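Long-range contact in transposon Tn7 transposition protein TnsA (Escherichia coli, PDB 1T0F), which forms the Tn7 transposase together with TnsB and, as a metal-dependent restriction enzyme-like endonuclease, carries out 5'-DNA strand breakage in transposition: residues S77-P90 with V113-G125. Sequence-based numbering, arbitrary orientation.
Sequences SSVLDIREQFPLLP and VMSTDFLVDCKDG. With MG (magnesium ion), chain E.
Backbone bonds from K123 N to S78 O at one end and from L88 N to M114 O at the other join 77-90 and 113-125 as antiparallel neighbours, strands 79-84 and 118-122 running at 160°. The ladder is broken twice. At a classic beta bulge D121 O accepts from both L80 N (2.7 Å) and D81 N (3.2 Å); farther along, both strands turn a corner, at Q85 and D117, yet Q85 N still bonds D117 O, and F86 and T116 resume the pairing.

One face illustrates how a charged group can share a leucine with an aromatic ring. R83, its chain bent at chi3 (-73°), sends NH2 to the syn lone pair of D121 OD2 (2.9 Å), a salt bridge in which the oxygen lies 28° out of the guanidinium plane. L119 CD2 lies over one guanidinium face, 3.3 Å from R83 NH2, and also sits squarely over the face of the F86 ring, a CH-pi contact with CD2 3.7 Å from its centroid. One water joins R83 NE, L119 O and D121 OD2; another bridges D121 OD2 to D81 OD2, which also accepts from G29 N. A methionine in place of R83 would probably leave D121 without its salt-bridge partner and the neighbouring D81 and D121 carboxylates without a positive charge beside them. Across the sheet, I82 CG2 and E84 CB meet F118 obliquely.

Strand 79-87, outermost in the mixed sheet of this chain, and its neighbour 115-122 belong to the PDDEXK-type nuclease core. The corner at D117 presents OD2 to magnesium (2.4 Å), whose site Q133 and V134 of strand 129-134 complete, while Q85 NE2 bonds catalytic E66. Helix 64-75 packs on I82, F118 and V120; helix 143-159 touches L88, M114 and L119.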
loop_
_atom_site.group_PDB
_atom_site.type_symbol
_atom_site.label_atom_id
_atom_site.label_comp_id
_atom_site.label_asym_id
_atom_site.label_seq_id
_atom_site.Cartn_x
_atom_site.Cartn_y
_atom_site.Cartn_z
ATOM N N SER A 77 -9.557 -6.865 9.854
ATOM C CA SER A 77 -10.057 -6.327 11.117
ATOM C C SER A 77 -8.982 -6.045 12.171
ATOM O O SER A 77 -9.104 -5.094 12.935
ATOM C CB SER A 77 -11.120 -7.260 11.713
ATOM O OG SER A 77 -10.553 -8.484 12.140
ATOM N N SER A 78 -7.928 -6.852 12.199
ATOM C CA SER A 78 -6.865 -6.691 13.193
ATOM C C SER A 78 -5.887 -5.531 12.977
ATOM O O SER A 78 -5.177 -5.143 13.902
ATOM C CB SER A 78 -6.062 -7.984 13.307
ATOM O OG SER A 78 -5.362 -8.237 12.101
ATOM N N VAL A 79 -5.833 -4.986 11.767
ATOM C CA VAL A 79 -4.918 -3.875 11.510
ATOM C C VAL A 79 -5.324 -2.648 12.312
ATOM O O VAL A 79 -6.481 -2.206 12.273
ATOM C CB VAL A 79 -4.864 -3.533 10.002
ATOM C CG1 VAL A 79 -4.095 -2.235 9.769
ATOM C CG2 VAL A 79 -4.184 -4.673 9.256
ATOM N N LEU A 80 -4.364 -2.105 13.055
ATOM C CA LEU A 80 -4.598 -0.931 13.889
ATOM C C LEU A 80 -4.096 0.348 13.224
ATOM O O LEU A 80 -4.762 1.387 13.266
ATOM C CB LEU A 80 -3.896 -1.107 15.235
ATOM C CG LEU A 80 -4.069 0.003 16.269
ATOM C CD1 LEU A 80 -5.537 0.129 16.673
ATOM C CD2 LEU A 80 -3.212 -0.320 17.485
ATOM N N ASP A 81 -2.913 0.277 12.622
ATOM C CA ASP A 81 -2.340 1.444 11.959
ATOM C C ASP A 81 -1.628 1.022 10.679
ATOM O O ASP A 81 -1.132 -0.099 10.568
ATOM C CB ASP A 81 -1.353 2.157 12.894
ATOM C CG ASP A 81 -0.991 3.565 12.413
ATOM O OD1 ASP A 81 -1.614 4.056 11.443
ATOM O OD2 ASP A 81 -0.089 4.191 13.018
ATOM N N ILE A 82 -1.615 1.927 9.710
ATOM C CA ILE A 82 -0.952 1.699 8.432
ATOM C C ILE A 82 -0.139 2.961 8.180
ATOM O O ILE A 82 -0.705 4.040 8.005
ATOM C CB ILE A 82 -1.963 1.526 7.279
ATOM C CG1 ILE A 82 -2.766 0.232 7.473
ATOM C CG2 ILE A 82 -1.222 1.489 5.933
ATOM C CD1 ILE A 82 -3.945 0.095 6.510
ATOM N N ARG A 83 1.182 2.825 8.195
ATOM C CA ARG A 83 2.068 3.956 7.957
ATOM C C ARG A 83 2.808 3.751 6.635
ATOM O O ARG A 83 3.793 3.024 6.571
ATOM C CB ARG A 83 3.045 4.101 9.130
ATOM C CG ARG A 83 2.398 4.759 10.373
ATOM C CD ARG A 83 3.341 4.825 11.579
ATOM N NE ARG A 83 3.564 3.520 12.207
ATOM C CZ ARG A 83 4.533 3.263 13.084
ATOM N NH1 ARG A 83 5.380 4.217 13.438
ATOM N NH2 ARG A 83 4.647 2.060 13.628
ATOM N N GLU A 84 2.311 4.399 5.587
ATOM C CA GLU A 84 2.883 4.273 4.245
ATOM C C GLU A 84 4.104 5.160 4.036
ATOM O O GLU A 84 4.263 6.183 4.707
ATOM C CB GLU A 84 1.828 4.603 3.178
ATOM C CG GLU A 84 1.509 6.097 2.983
ATOM C CD GLU A 84 0.458 6.646 3.951
ATOM O OE1 GLU A 84 0.198 6.019 5.002
ATOM O OE2 GLU A 84 -0.100 7.726 3.662
ATOM N N GLN A 85 4.955 4.754 3.096
ATOM C CA GLN A 85 6.174 5.497 2.757
ATOM C C GLN A 85 6.939 5.820 4.043
ATOM O O GLN A 85 7.240 6.986 4.335
ATOM C CB GLN A 85 5.816 6.797 2.020
ATOM C CG GLN A 85 4.618 6.746 1.063
ATOM C CD GLN A 85 4.711 5.663 -0.011
ATOM O OE1 GLN A 85 5.803 5.227 -0.390
ATOM N NE2 GLN A 85 3.552 5.241 -0.522
ATOM N N PHE A 86 7.248 4.780 4.811
ATOM C CA PHE A 86 7.950 4.933 6.079
ATOM C C PHE A 86 9.463 5.040 5.850
ATOM O O PHE A 86 10.097 4.111 5.346
ATOM C CB PHE A 86 7.637 3.745 6.991
ATOM C CG PHE A 86 8.136 3.917 8.393
ATOM C CD1 PHE A 86 7.443 4.719 9.292
ATOM C CD2 PHE A 86 9.311 3.304 8.807
ATOM C CE1 PHE A 86 7.916 4.907 10.590
ATOM C CE2 PHE A 86 9.795 3.487 10.104
ATOM C CZ PHE A 86 9.092 4.293 10.997
ATOM N N PRO A 87 10.060 6.177 6.244
ATOM C CA PRO A 87 11.498 6.417 6.075
ATOM C C PRO A 87 12.396 5.608 7.004
ATOM O O PRO A 87 12.074 5.413 8.174
ATOM C CB PRO A 87 11.610 7.921 6.315
ATOM C CG PRO A 87 10.620 8.119 7.442
ATOM C CD PRO A 87 9.420 7.299 6.965
ATOM N N LEU A 88 13.528 5.142 6.473
ATOM C CA LEU A 88 14.484 4.368 7.245
ATOM C C LEU A 88 15.600 5.331 7.654
ATOM O O LEU A 88 16.111 6.072 6.815
ATOM C CB LEU A 88 15.059 3.232 6.390
ATOM C CG LEU A 88 14.070 2.431 5.531
ATOM C CD1 LEU A 88 14.785 1.226 4.929
ATOM C CD2 LEU A 88 12.894 1.970 6.379
ATOM N N LEU A 89 15.964 5.315 8.932
ATOM C CA LEU A 89 17.004 6.206 9.463
ATOM C C LEU A 89 18.278 6.178 8.625
ATOM O O LEU A 89 18.966 5.158 8.562
ATOM C CB LEU A 89 17.355 5.819 10.900
ATOM C CG LEU A 89 18.291 6.799 11.616
ATOM C CD1 LEU A 89 17.587 8.145 11.736
ATOM C CD2 LEU A 89 18.666 6.273 12.993
ATOM N N PRO A 90 18.621 7.310 7.990
ATOM C CA PRO A 90 19.817 7.426 7.148
ATOM C C PRO A 90 21.116 6.924 7.776
ATOM O O PRO A 90 21.900 6.236 7.122
ATOM C CB PRO A 90 19.861 8.918 6.822
ATOM C CG PRO A 90 18.422 9.280 6.766
ATOM C CD PRO A 90 17.867 8.575 7.991
ATOM N N VAL A 113 17.062 9.236 1.159
ATOM C CA VAL A 113 16.452 8.594 2.307
ATOM C C VAL A 113 15.640 7.429 1.752
ATOM O O VAL A 113 14.788 7.619 0.885
ATOM C CB VAL A 113 15.497 9.547 3.051
ATOM C CG1 VAL A 113 14.756 8.784 4.158
ATOM C CG2 VAL A 113 16.294 10.712 3.647
ATOM N N MET A 114 15.921 6.229 2.241
ATOM C CA MET A 114 15.192 5.046 1.792
ATOM C C MET A 114 13.859 4.976 2.534
ATOM O O MET A 114 13.718 5.531 3.626
ATOM C CB MET A 114 16.013 3.788 2.081
ATOM C CG MET A 114 17.327 3.727 1.325
ATOM S SD MET A 114 18.232 2.217 1.622
ATOM C CE MET A 114 17.249 1.054 0.618
ATOM N N SER A 115 12.877 4.309 1.936
ATOM C CA SER A 115 11.573 4.175 2.581
ATOM C C SER A 115 10.958 2.804 2.301
ATOM O O SER A 115 11.229 2.183 1.271
ATOM C CB SER A 115 10.621 5.288 2.119
ATOM O OG SER A 115 10.331 5.214 0.732
ATOM N N THR A 116 10.159 2.330 3.250
ATOM C CA THR A 116 9.476 1.048 3.129
ATOM C C THR A 116 8.026 1.413 2.845
ATOM O O THR A 116 7.446 2.258 3.528
ATOM C CB THR A 116 9.610 0.234 4.434
ATOM O OG1 THR A 116 10.964 -0.213 4.561
ATOM C CG2 THR A 116 8.691 -0.988 4.414
ATOM N N ASP A 117 7.438 0.784 1.836
ATOM C CA ASP A 117 6.094 1.139 1.439
ATOM C C ASP A 117 5.032 1.145 2.525
ATOM O O ASP A 117 4.197 2.046 2.534
ATOM C CB ASP A 117 5.666 0.285 0.251
ATOM C CG ASP A 117 6.602 0.469 -0.942
ATOM O OD1 ASP A 117 7.169 1.577 -1.077
ATOM O OD2 ASP A 117 6.781 -0.473 -1.731
ATOM N N PHE A 118 5.062 0.165 3.428
ATOM C CA PHE A 118 4.080 0.109 4.520
ATOM C C PHE A 118 4.659 -0.467 5.802
ATOM O O PHE A 118 5.335 -1.497 5.780
ATOM C CB PHE A 118 2.876 -0.780 4.159
ATOM C CG PHE A 118 2.107 -0.338 2.950
ATOM C CD1 PHE A 118 1.122 0.642 3.047
ATOM C CD2 PHE A 118 2.334 -0.943 1.714
ATOM C CE1 PHE A 118 0.367 1.012 1.927
ATOM C CE2 PHE A 118 1.588 -0.585 0.589
ATOM C CZ PHE A 118 0.600 0.395 0.693
ATOM N N LEU A 119 4.394 0.197 6.922
ATOM C CA LEU A 119 4.802 -0.313 8.228
ATOM C C LEU A 119 3.431 -0.510 8.869
ATOM O O LEU A 119 2.668 0.444 9.021
ATOM C CB LEU A 119 5.627 0.705 9.020
ATOM C CG LEU A 119 5.920 0.241 10.453
ATOM C CD1 LEU A 119 6.701 -1.064 10.441
ATOM C CD2 LEU A 119 6.711 1.317 11.196
ATOM N N VAL A 120 3.123 -1.746 9.237
ATOM C CA VAL A 120 1.796 -2.066 9.757
ATOM C C VAL A 120 1.799 -2.513 11.204
ATOM O O VAL A 120 2.667 -3.283 11.620
ATOM C CB VAL A 120 1.154 -3.192 8.883
ATOM C CG1 VAL A 120 -0.306 -3.450 9.299
ATOM C CG2 VAL A 120 1.227 -2.800 7.403
ATOM N N ASP A 121 0.822 -2.010 11.961
ATOM C CA ASP A 121 0.646 -2.371 13.366
ATOM C C ASP A 121 -0.697 -3.098 13.481
ATOM O O ASP A 121 -1.695 -2.644 12.936
ATOM C CB ASP A 121 0.618 -1.120 14.248
ATOM C CG ASP A 121 1.984 -0.470 14.385
ATOM O OD1 ASP A 121 2.880 -1.095 14.985
ATOM O OD2 ASP A 121 2.159 0.661 13.892
ATOM N N CYS A 122 -0.719 -4.222 14.187
ATOM C CA CYS A 122 -1.955 -4.986 14.357
ATOM C C CYS A 122 -2.292 -5.112 15.843
ATOM O O CYS A 122 -1.396 -5.108 16.693
ATOM C CB CYS A 122 -1.809 -6.377 13.736
ATOM S SG CYS A 122 -1.463 -6.364 11.948
ATOM N N LYS A 123 -3.581 -5.224 16.144
ATOM C CA LYS A 123 -4.057 -5.330 17.524
ATOM C C LYS A 123 -3.748 -6.680 18.143
ATOM O O LYS A 123 -3.479 -6.781 19.342
ATOM C CB LYS A 123 -5.565 -5.085 17.583
ATOM C CG LYS A 123 -5.963 -3.668 17.225
ATOM C CD LYS A 123 -7.469 -3.472 17.278
ATOM C CE LYS A 123 -8.180 -4.348 16.262
ATOM N NZ LYS A 123 -9.646 -4.057 16.228
ATOM N N ASP A 124 -3.814 -7.718 17.322
ATOM C CA ASP A 124 -3.534 -9.078 17.759
ATOM C C ASP A 124 -3.234 -9.890 16.515
ATOM O O ASP A 124 -3.001 -9.327 15.449
ATOM C CB ASP A 124 -4.742 -9.682 18.486
ATOM C CG ASP A 124 -6.028 -9.549 17.692
ATOM O OD1 ASP A 124 -5.964 -9.541 16.446
ATOM O OD2 ASP A 124 -7.106 -9.464 18.318
ATOM N N GLY A 125 -3.254 -11.210 16.644
ATOM C CA GLY A 125 -2.977 -12.044 15.491
ATOM C C GLY A 125 -1.515 -12.447 15.386
ATOM O O GLY A 125 -0.719 -12.153 16.280
HETATM MG MG MG E . 8.025 -0.161 -3.759
HETATM O O HOH W 1 -3.273 -9.689 12.848
HETATM O O HOH W 2 1.299 3.066 14.895
HETATM O O HOH W 3 1.811 1.362 11.429
HETATM O O HOH W 4 8.204 3.947 0.219
HETATM O O HOH W 5 17.547 5.988 4.557
HETATM O O HOH W 6 6.213 1.167 -4.976
HETATM O O HOH W 7 9.364 0.330 -5.734
#